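Local coordinates for cytoplasmic protein (Cryptococcus neoformans var. grubii serotype A, PDB 7LPQ), which probably hydrolyses the glucosidic bond of steryl beta-glucosides, as a member of glycoside hydrolase family 5, at residues 222-227 against 358-363; 466-471 against 495-500; 716-721 against 729-734. All coordinates share one frame; numbering follows the deposited sequence.

Interaction 1. Residues 222-227 against 358-363; sequences APKCII and GKEWAL
Trp361 lays one face of its indole against Cys225 and has more surface buried in this contact than any other residue. The Cys225 CB stands 3.5 Å from the centroid of the six-membered ring and only 5° off its normal, a CH-pi contact. From there the side chain runs along the ring system: with SG anti to the carbonyl carbon (chi1 -63°), the sulfur comes to lie over the five-membered ring, 3.9 Å from its centroid, in a sulfur-aromatic contact. The outer rim of the same indole meets the short strand 226-227, by a carbonyl and a side chain. Ile226 O lies near the ring plane, 3.3 Å from Trp361 CE3, and Ile227 CB sits beside the edge at 4.0 Å from Trp361 CZ3.

That carbonyl of Ile226 also accepts the hydrogen bond that joins the two segments. Gly358 N reaches Ile226 O at 2.8 Å and nearly straight at the hydrogen (165°), although the donor stands above the carbonyl plane. Lys224 sets its CB 3.9 Å from Glu360 CB and close to Glu360 O, and its own carbonyl oxygen faces Trp361 CB. Their charged ends do not pair, since Lys224 NZ remains 5.4 Å from Glu360 OE2. Both segments contain a type I turn, Ala222 to Cys225 and Gly358 to Trp361, and each turn is tied further by a histidine, His371 to Lys224 N and His370 to Glu360 O. Arg357 makes a cation-pi contact with the indole, while Ile232 of helix 232-254 touches both Trp361 and Cys225.

Chemically, the two turns are held by an indole face against the CB and sulfur of Cys225 and by one backbone hydrogen bond, and the Lys224-Glu360 pair adds an aliphatic contact and perhaps a weak electrostatic attraction.

Interaction 2. Residues 466-471 against 495-500; sequences WFNADA and KMIQGE
Strand 467-469 and helix 495-500 run in nearly the same direction, 21° apart with axes 9.6 Å from each other at closest approach, and Met496 spans the gap between them. Its CG lies anti to the backbone N (chi1 -171°), which sends the chain out toward the strand; bends at the next two torsions then turn SD and CE along the backbone of residues 468-470. The methyl group CE presses on the main chain, 3.4 Å from Ala469 C, and touches Asn468 CB. The sulfur SD sits 3.4 Å from Asp470 CA, alongside the start of the Asp470 side chain.

Asn468 points toward the helix, but its amide bonds elsewhere than to the helix. Its OD1 accepts from Ala469 N at 2.6 Å, in the carbonyl plane on a lone pair, and ND2 donates to Asp455 OD1, so the group is fixed at both ends.

Beyond the methionine the side chains of Asp470 and Glu500 lie alongside each other, pointing opposite ways. Asp470 OD1 and Glu500 OE1 are 3.3 Å apart, both acceptors, with the carboxylate planes turned 62° from one another. No bond joins them. Each is instead held by the amino end of helix 471-475: Asp470 OD1 accepts from Gly473 N as the N-cap, and Glu500 OE1 accepts from Ile472 N. Tyr479 OH bonds Asp470 OD2. These donors, together with the helix end, probably offset the repulsion between the buried acids.

Ala471, whose CB lies 3.8 Å from Glu500 OE1, also touches the bound benzoxazinone-pyrrolidine ligand. The arrangement is thus an N-capped helix start flanking a ligand pocket, packed against helix 490-512, which precedes barrel strand 518-522 in the (beta/alpha)8 barrel characteristic of family 5 glycosidases.

Interaction 3. Residues 716-721 against 729-734; sequences YAASLN and QLSLDV
Ser731 O is gripped by two consecutive residues of the facing segment: Ala718 N donates a hydrogen bond of 2.9 Å to it, and Ala717 CA approaches the same Ser731 O at 3.3 Å in a CA-H...O contact. The amide bond is fairly straight, 161° at the hydrogen. A second backbone bond, from Asp733 N to Tyr716 O at 3.0 Å, completes a single beta bridge in which Ala717 and Leu732 form a non-hydrogen-bonded pair. Past the bridge the chains no longer bond directly. A water takes over, accepting from both Ser719 N and Ser731 N. Just beyond, Ser719 OG accepts from Asn721 N and closes an ST turn.

Apolar groups flank the bridge. The CB of Tyr716 meets two methyls of the facing segment, 3.5 Å from Leu732 CD2 and as far from Val734 CG1. With Tyr716 CG anti to its carbonyl carbon (chi1 -60°), the ring starts out past Val734, whose CG1 also meets the ring atom CD1. Ala718 and Asp733 touch through their CB atoms, and the carboxylate of Asp733 is held farther on by Asn771. At the other end Leu730 CD2 reaches across to the backbone at Ser719 O and to Leu720 CD2, 4.0 Å away.

The bridge joins the end of helix 713-716 to the run leading into strand 734-738, an outermost strand of the four-stranded antiparallel sheet of the C-terminal domain. Its neighbour, strand 761-770, meets both Tyr716 and Val734 through Val768, and its Arg770 bonds the carbonyls of Ala717 and Ala718. Phe713 of helix 713-716 touches Leu730 and Leu732.

The three contacts are well separated and share no helix or strand. Interaction 2 is the buried one, about 20 Å from the centre of the chain, and the only one that touches the benzoxazinone-pyrrolidine ligand. Interactions 1 and 3 are partly buried and lie on opposite sides of that centre, about 67 Å apart between their own centres. Chemistry follows place: the two outer contacts rely on backbone hydrogen bonds, one in interaction 1 beside an aromatic-sulfur overlap and two in interaction 3 with aliphatic packing and a water. Interaction 2 has no hydrogen bond across it, and its two neighbouring acids find their donors at a helix start next to the pocket.

Interaction 1. Residues 222-227 against 358-363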
loop_
_atom_site.group_PDB
_atom_site.type_symbol
_atom_site.label_atom_id
_atom_site.label_comp_id
_atom_site.label_asym_id
_atom_site.label_seq_id
_atom_site.Cartn_x
_atom_site.Cartn_y
_atom_site.Cartn_z
ATOM N N ALA A 222 -5.302 25.890 -11.067
ATOM C CA ALA A 222 -5.897 26.733 -10.035
ATOM C C ALA A 222 -4.936 27.860 -9.672
ATOM O O ALA A 222 -4.627 28.057 -8.492
ATOM C CB ALA A 222 -6.247 25.897 -8.798
ATOM N N PRO A 223 -4.464 28.633 -10.656
ATOM C CA PRO A 223 -3.415 29.631 -10.370
ATOM C C PRO A 223 -3.820 30.721 -9.389
ATOM O O PRO A 223 -2.939 31.418 -8.870
ATOM C CB PRO A 223 -3.097 30.222 -11.755
ATOM C CG PRO A 223 -4.283 29.864 -12.620
ATOM C CD PRO A 223 -4.785 28.551 -12.093
ATOM N N LYS A 224 -5.104 30.909 -9.126
ATOM C CA LYS A 224 -5.563 31.931 -8.201
ATOM C C LYS A 224 -5.698 31.418 -6.776
ATOM O O LYS A 224 -6.238 32.127 -5.919
ATOM C CB LYS A 224 -6.918 32.493 -8.643
ATOM C CG LYS A 224 -6.944 33.047 -10.050
ATOM C CD LYS A 224 -8.351 33.005 -10.637
ATOM C CE LYS A 224 -8.361 33.532 -12.070
ATOM N NZ LYS A 224 -7.205 33.023 -12.893
ATOM N N CYS A 225 -5.258 30.196 -6.506
ATOM C CA CYS A 225 -5.343 29.622 -5.166
ATOM C C CYS A 225 -4.001 29.866 -4.480
ATOM O O CYS A 225 -3.151 28.982 -4.360
ATOM C CB CYS A 225 -5.722 28.148 -5.241
ATOM S SG CYS A 225 -7.380 27.911 -5.972
ATOM N N ILE A 226 -3.817 31.110 -4.045
ATOM C CA ILE A 226 -2.595 31.554 -3.387
ATOM C C ILE A 226 -2.806 31.464 -1.883
ATOM O O ILE A 226 -3.845 31.892 -1.363
ATOM C CB ILE A 226 -2.229 32.986 -3.804
ATOM C CG1 ILE A 226 -1.857 33.041 -5.288
ATOM C CG2 ILE A 226 -1.087 33.507 -2.957
ATOM C CD1 ILE A 226 -0.682 32.170 -5.664
ATOM N N ILE A 227 -1.824 30.897 -1.182
ATOM C CA ILE A 227 -1.878 30.728 0.267
ATOM C C ILE A 227 -0.469 30.947 0.797
ATOM O O ILE A 227 0.477 30.300 0.333
ATOM C CB ILE A 227 -2.422 29.344 0.669
ATOM C CG1 ILE A 227 -2.270 29.117 2.172
ATOM C CG2 ILE A 227 -1.734 28.232 -0.122
ATOM C CD1 ILE A 227 -3.248 28.091 2.733
ATOM N N GLY A 358 -4.905 34.377 -0.543
ATOM C CA GLY A 358 -4.854 35.425 -1.541
ATOM C C GLY A 358 -6.219 35.995 -1.883
ATOM O O GLY A 358 -7.267 35.350 -1.743
ATOM N N LYS A 359 -6.184 37.239 -2.374
ATOM C CA LYS A 359 -7.416 37.966 -2.669
ATOM C C LYS A 359 -8.245 37.283 -3.752
ATOM O O LYS A 359 -9.475 37.404 -3.757
ATOM C CB LYS A 359 -7.075 39.395 -3.101
ATOM C CG LYS A 359 -6.127 39.456 -4.303
ATOM C CD LYS A 359 -5.644 40.878 -4.577
ATOM C CE LYS A 359 -4.244 40.881 -5.202
ATOM N NZ LYS A 359 -4.263 40.566 -6.663
ATOM N N GLU A 360 -7.600 36.581 -4.679
ATOM C CA GLU A 360 -8.293 35.984 -5.811
ATOM C C GLU A 360 -8.796 34.570 -5.533
ATOM O O GLU A 360 -9.388 33.955 -6.427
ATOM C CB GLU A 360 -7.374 35.966 -7.033
ATOM C CG GLU A 360 -6.747 37.307 -7.345
ATOM C CD GLU A 360 -6.763 37.619 -8.827
ATOM O OE1 GLU A 360 -7.631 38.409 -9.259
ATOM O OE2 GLU A 360 -5.914 37.064 -9.559
ATOM N N TRP A 361 -8.574 34.042 -4.329
ATOM C CA TRP A 361 -9.096 32.732 -3.957
ATOM C C TRP A 361 -10.528 32.935 -3.487
ATOM O O TRP A 361 -10.793 33.176 -2.306
ATOM C CB TRP A 361 -8.245 32.077 -2.879
ATOM C CG TRP A 361 -8.490 30.607 -2.741
ATOM C CD1 TRP A 361 -9.656 29.941 -2.991
ATOM C CD2 TRP A 361 -7.544 29.610 -2.323
ATOM N NE1 TRP A 361 -9.499 28.598 -2.757
ATOM C CE2 TRP A 361 -8.212 28.366 -2.347
ATOM C CE3 TRP A 361 -6.203 29.648 -1.931
ATOM C CZ2 TRP A 361 -7.583 27.175 -1.993
ATOM C CZ3 TRP A 361 -5.582 28.463 -1.581
ATOM C CH2 TRP A 361 -6.274 27.243 -1.615
ATOM N N ALA A 362 -11.469 32.829 -4.422
ATOM C CA ALA A 362 -12.869 32.968 -4.071
ATOM C C ALA A 362 -13.270 31.869 -3.097
ATOM O O ALA A 362 -12.964 30.694 -3.312
ATOM C CB ALA A 362 -13.733 32.919 -5.332
ATOM N N LEU A 363 -13.955 32.256 -2.027
ATOM C CA LEU A 363 -14.433 31.337 -1.008
ATOM C C LEU A 363 -15.951 31.232 -1.067
ATOM O O LEU A 363 -16.637 32.075 -1.652
ATOM C CB LEU A 363 -13.996 31.794 0.388
ATOM C CG LEU A 363 -12.517 31.590 0.729
ATOM C CD1 LEU A 363 -12.101 32.512 1.870
ATOM C CD2 LEU A 363 -12.231 30.140 1.091
#

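Interaction 2. Residues 466-471 against 495-500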
loop_
_atom_site.group_PDB
_atom_site.type_symbol
_atom_site.label_atom_id
_atom_site.label_comp_id
_atom_site.label_asym_id
_atom_site.label_seq_id
_atom_site.Cartn_x
_atom_site.Cartn_y
_atom_site.Cartn_z
ATOM N N TRP A 466 -14.969 -19.021 -8.755
ATOM C CA TRP A 466 -14.535 -20.069 -9.671
ATOM C C TRP A 466 -14.028 -19.506 -10.991
ATOM O O TRP A 466 -13.444 -20.253 -11.787
ATOM C CB TRP A 466 -15.675 -21.064 -9.928
ATOM C CG TRP A 466 -16.958 -20.454 -10.386
ATOM C CD1 TRP A 466 -17.999 -20.040 -9.600
ATOM C CD2 TRP A 466 -17.352 -20.194 -11.742
ATOM N NE1 TRP A 466 -19.015 -19.528 -10.384
ATOM C CE2 TRP A 466 -18.644 -19.613 -11.700
ATOM C CE3 TRP A 466 -16.738 -20.389 -12.986
ATOM C CZ2 TRP A 466 -19.330 -19.233 -12.852
ATOM C CZ3 TRP A 466 -17.430 -20.017 -14.134
ATOM C CH2 TRP A 466 -18.710 -19.443 -14.057
ATOM N N PHE A 467 -14.244 -18.221 -11.239
ATOM C CA PHE A 467 -13.732 -17.516 -12.403
ATOM C C PHE A 467 -12.961 -16.284 -11.937
ATOM O O PHE A 467 -13.067 -15.855 -10.786
ATOM C CB PHE A 467 -14.872 -17.076 -13.320
ATOM C CG PHE A 467 -15.776 -16.063 -12.688
ATOM C CD1 PHE A 467 -16.794 -16.461 -11.847
ATOM C CD2 PHE A 467 -15.575 -14.705 -12.900
ATOM C CE1 PHE A 467 -17.620 -15.533 -11.245
ATOM C CE2 PHE A 467 -16.406 -13.763 -12.306
ATOM C CZ PHE A 467 -17.426 -14.179 -11.475
ATOM N N ASN A 468 -12.205 -15.695 -12.858
ATOM C CA ASN A 468 -11.510 -14.442 -12.605
ATOM C C ASN A 468 -11.152 -13.826 -13.950
ATOM O O ASN A 468 -11.348 -14.436 -15.000
ATOM C CB ASN A 468 -10.268 -14.656 -11.736
ATOM C CG ASN A 468 -9.915 -13.420 -10.920
ATOM O OD1 ASN A 468 -9.915 -12.300 -11.433
ATOM N ND2 ASN A 468 -9.623 -13.624 -9.638
ATOM N N ALA A 469 -10.622 -12.606 -13.908
ATOM C CA ALA A 469 -10.338 -11.867 -15.133
ATOM C C ALA A 469 -9.029 -11.109 -15.003
ATOM O O ALA A 469 -8.621 -10.723 -13.906
ATOM C CB ALA A 469 -11.474 -10.886 -15.474
ATOM N N ASP A 470 -8.377 -10.901 -16.147
ATOM C CA ASP A 470 -7.054 -10.282 -16.224
ATOM C C ASP A 470 -7.210 -8.765 -16.183
ATOM O O ASP A 470 -7.377 -8.096 -17.207
ATOM C CB ASP A 470 -6.340 -10.750 -17.488
ATOM C CG ASP A 470 -5.034 -10.029 -17.725
ATOM O OD1 ASP A 470 -4.545 -9.344 -16.803
ATOM O OD2 ASP A 470 -4.499 -10.146 -18.848
ATOM N N ALA A 471 -7.136 -8.212 -14.972
ATOM C CA ALA A 471 -7.335 -6.775 -14.794
ATOM C C ALA A 471 -6.361 -5.970 -15.644
ATOM O O ALA A 471 -6.763 -5.042 -16.358
ATOM C CB ALA A 471 -7.185 -6.408 -13.322
ATOM N N LYS A 495 -2.323 -19.244 -13.049
ATOM C CA LYS A 495 -1.400 -18.896 -14.123
ATOM C C LYS A 495 -1.640 -17.473 -14.610
ATOM O O LYS A 495 -0.687 -16.746 -14.923
ATOM C CB LYS A 495 -1.548 -19.899 -15.263
ATOM C CG LYS A 495 -0.580 -19.724 -16.414
ATOM C CD LYS A 495 -1.102 -20.405 -17.686
ATOM C CE LYS A 495 -1.286 -21.915 -17.506
ATOM N NZ LYS A 495 -2.368 -22.466 -18.410
ATOM N N MET A 496 -2.908 -17.052 -14.664
ATOM C CA MET A 496 -3.231 -15.697 -15.102
ATOM C C MET A 496 -2.687 -14.655 -14.122
ATOM O O MET A 496 -2.092 -13.647 -14.528
ATOM C CB MET A 496 -4.747 -15.565 -15.252
ATOM C CG MET A 496 -5.215 -14.281 -15.903
ATOM S SD MET A 496 -6.200 -13.262 -14.790
ATOM C CE MET A 496 -7.687 -14.219 -14.660
ATOM N N ILE A 497 -2.888 -14.881 -12.824
ATOM C CA ILE A 497 -2.447 -13.912 -11.826
ATOM C C ILE A 497 -0.924 -13.843 -11.796
ATOM O O ILE A 497 -0.337 -12.765 -11.630
ATOM C CB ILE A 497 -3.028 -14.267 -10.442
ATOM C CG1 ILE A 497 -4.562 -14.298 -10.484
ATOM C CG2 ILE A 497 -2.526 -13.292 -9.391
ATOM C CD1 ILE A 497 -5.235 -13.011 -10.083
ATOM N N GLN A 498 -0.259 -14.991 -11.942
ATOM C CA GLN A 498 1.197 -14.986 -12.033
ATOM C C GLN A 498 1.672 -14.167 -13.228
ATOM O O GLN A 498 2.673 -13.447 -13.143
ATOM C CB GLN A 498 1.719 -16.414 -12.130
ATOM C CG GLN A 498 3.206 -16.530 -11.913
ATOM C CD GLN A 498 3.676 -17.958 -11.892
ATOM O OE1 GLN A 498 3.951 -18.543 -12.935
ATOM N NE2 GLN A 498 3.755 -18.539 -10.699
ATOM N N GLY A 499 0.947 -14.241 -14.345
ATOM C CA GLY A 499 1.302 -13.438 -15.501
ATOM C C GLY A 499 1.113 -11.951 -15.280
ATOM O O GLY A 499 1.789 -11.137 -15.915
ATOM N N GLU A 500 0.199 -11.572 -14.383
ATOM C CA GLU A 500 -0.002 -10.152 -14.110
ATOM C C GLU A 500 1.162 -9.588 -13.304
ATOM O O GLU A 500 1.618 -8.466 -13.556
ATOM C CB GLU A 500 -1.326 -9.933 -13.376
ATOM C CG GLU A 500 -2.558 -10.282 -14.214
ATOM C CD GLU A 500 -3.833 -9.633 -13.690
ATOM O OE1 GLU A 500 -3.918 -8.379 -13.695
ATOM O OE2 GLU A 500 -4.752 -10.374 -13.274
#

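Interaction 3. Residues 716-721 against 729-734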
loop_
_atom_site.group_PDB
_atom_site.type_symbol
_atom_site.label_atom_id
_atom_site.label_comp_id
_atom_site.label_asym_id
_atom_site.label_seq_id
_atom_site.Cartn_x
_atom_site.Cartn_y
_atom_site.Cartn_z
ATOM N N TYR A 716 6.237 -28.095 7.473
ATOM C CA TYR A 716 7.240 -29.151 7.492
ATOM C C TYR A 716 7.584 -29.675 8.881
ATOM O O TYR A 716 8.468 -30.532 8.995
ATOM C CB TYR A 716 8.535 -28.664 6.824
ATOM C CG TYR A 716 8.367 -28.252 5.379
ATOM C CD1 TYR A 716 8.061 -29.190 4.401
ATOM C CD2 TYR A 716 8.518 -26.925 4.995
ATOM C CE1 TYR A 716 7.912 -28.823 3.083
ATOM C CE2 TYR A 716 8.371 -26.546 3.676
ATOM C CZ TYR A 716 8.065 -27.503 2.722
ATOM O OH TYR A 716 7.901 -27.124 1.404
ATOM N N ALA A 717 6.929 -29.193 9.931
ATOM C CA ALA A 717 7.222 -29.680 11.271
ATOM C C ALA A 717 6.804 -31.136 11.419
ATOM O O ALA A 717 5.845 -31.598 10.799
ATOM C CB ALA A 717 6.506 -28.834 12.326
ATOM N N ALA A 718 7.542 -31.868 12.250
ATOM C CA ALA A 718 7.120 -33.221 12.592
ATOM C C ALA A 718 5.733 -33.201 13.214
ATOM O O ALA A 718 4.872 -34.019 12.865
ATOM C CB ALA A 718 8.128 -33.870 13.539
ATOM N N SER A 719 5.492 -32.257 14.121
ATOM C CA SER A 719 4.185 -32.113 14.740
ATOM C C SER A 719 4.012 -30.687 15.230
ATOM O O SER A 719 4.991 -30.002 15.546
ATOM C CB SER A 719 4.010 -33.088 15.906
ATOM O OG SER A 719 2.888 -32.721 16.695
ATOM N N LEU A 720 2.750 -30.253 15.303
ATOM C CA LEU A 720 2.402 -28.950 15.861
ATOM C C LEU A 720 1.489 -29.080 17.075
ATOM O O LEU A 720 0.843 -28.104 17.471
ATOM C CB LEU A 720 1.743 -28.069 14.802
ATOM C CG LEU A 720 2.592 -27.755 13.572
ATOM C CD1 LEU A 720 1.798 -26.910 12.578
ATOM C CD2 LEU A 720 3.871 -27.045 13.959
ATOM N N ASN A 721 1.421 -30.268 17.667
ATOM C CA ASN A 721 0.656 -30.478 18.889
ATOM C C ASN A 721 1.350 -29.828 20.092
ATOM O O ASN A 721 0.902 -28.796 20.599
ATOM C CB ASN A 721 0.459 -31.974 19.136
ATOM C CG ASN A 721 -0.183 -32.260 20.478
ATOM O OD1 ASN A 721 0.507 -32.413 21.493
ATOM N ND2 ASN A 721 -1.516 -32.331 20.491
ATOM N N GLN A 729 11.051 -30.714 21.075
ATOM C CA GLN A 729 10.800 -29.385 20.530
ATOM C C GLN A 729 10.327 -29.478 19.083
ATOM O O GLN A 729 10.243 -30.566 18.515
ATOM C CB GLN A 729 12.061 -28.516 20.618
ATOM C CG GLN A 729 13.234 -29.020 19.787
ATOM C CD GLN A 729 14.483 -28.158 19.939
ATOM O OE1 GLN A 729 14.446 -26.947 19.719
ATOM N NE2 GLN A 729 15.592 -28.786 20.313
ATOM N N LEU A 730 10.015 -28.329 18.491
ATOM C CA LEU A 730 9.632 -28.294 17.090
ATOM C C LEU A 730 10.838 -28.591 16.212
ATOM O O LEU A 730 11.931 -28.059 16.425
ATOM C CB LEU A 730 9.045 -26.933 16.729
ATOM C CG LEU A 730 7.668 -26.617 17.310
ATOM C CD1 LEU A 730 7.258 -25.185 16.984
ATOM C CD2 LEU A 730 6.629 -27.601 16.798
ATOM N N SER A 731 10.634 -29.436 15.207
ATOM C CA SER A 731 11.726 -29.848 14.336
ATOM C C SER A 731 11.183 -30.161 12.953
ATOM O O SER A 731 10.032 -30.574 12.799
ATOM C CB SER A 731 12.454 -31.072 14.907
ATOM O OG SER A 731 11.516 -32.035 15.358
ATOM N N LEU A 732 12.029 -29.964 11.951
ATOM C CA LEU A 732 11.672 -30.311 10.585
ATOM C C LEU A 732 11.738 -31.821 10.403
ATOM O O LEU A 732 12.625 -32.490 10.941
ATOM C CB LEU A 732 12.606 -29.616 9.598
ATOM C CG LEU A 732 12.497 -28.088 9.532
ATOM C CD1 LEU A 732 13.680 -27.507 8.780
ATOM C CD2 LEU A 732 11.192 -27.650 8.889
ATOM N N ASP A 733 10.784 -32.359 9.641
ATOM C CA ASP A 733 10.706 -33.787 9.322
ATOM C C ASP A 733 10.542 -33.870 7.805
ATOM O O ASP A 733 9.445 -34.111 7.286
ATOM C CB ASP A 733 9.563 -34.459 10.070
ATOM C CG ASP A 733 9.607 -35.967 9.962
ATOM O OD1 ASP A 733 10.558 -36.486 9.346
ATOM O OD2 ASP A 733 8.690 -36.634 10.488
ATOM N N VAL A 734 11.649 -33.671 7.088
ATOM C CA VAL A 734 11.614 -33.466 5.648
ATOM C C VAL A 734 12.550 -34.433 4.942
ATOM O O VAL A 734 13.484 -34.980 5.528
ATOM C CB VAL A 734 11.993 -32.011 5.279
ATOM C CG1 VAL A 734 10.883 -31.054 5.673
ATOM C CG2 VAL A 734 13.301 -31.614 5.950
HETATM O O HOH W 1 8.064 -31.091 15.539
#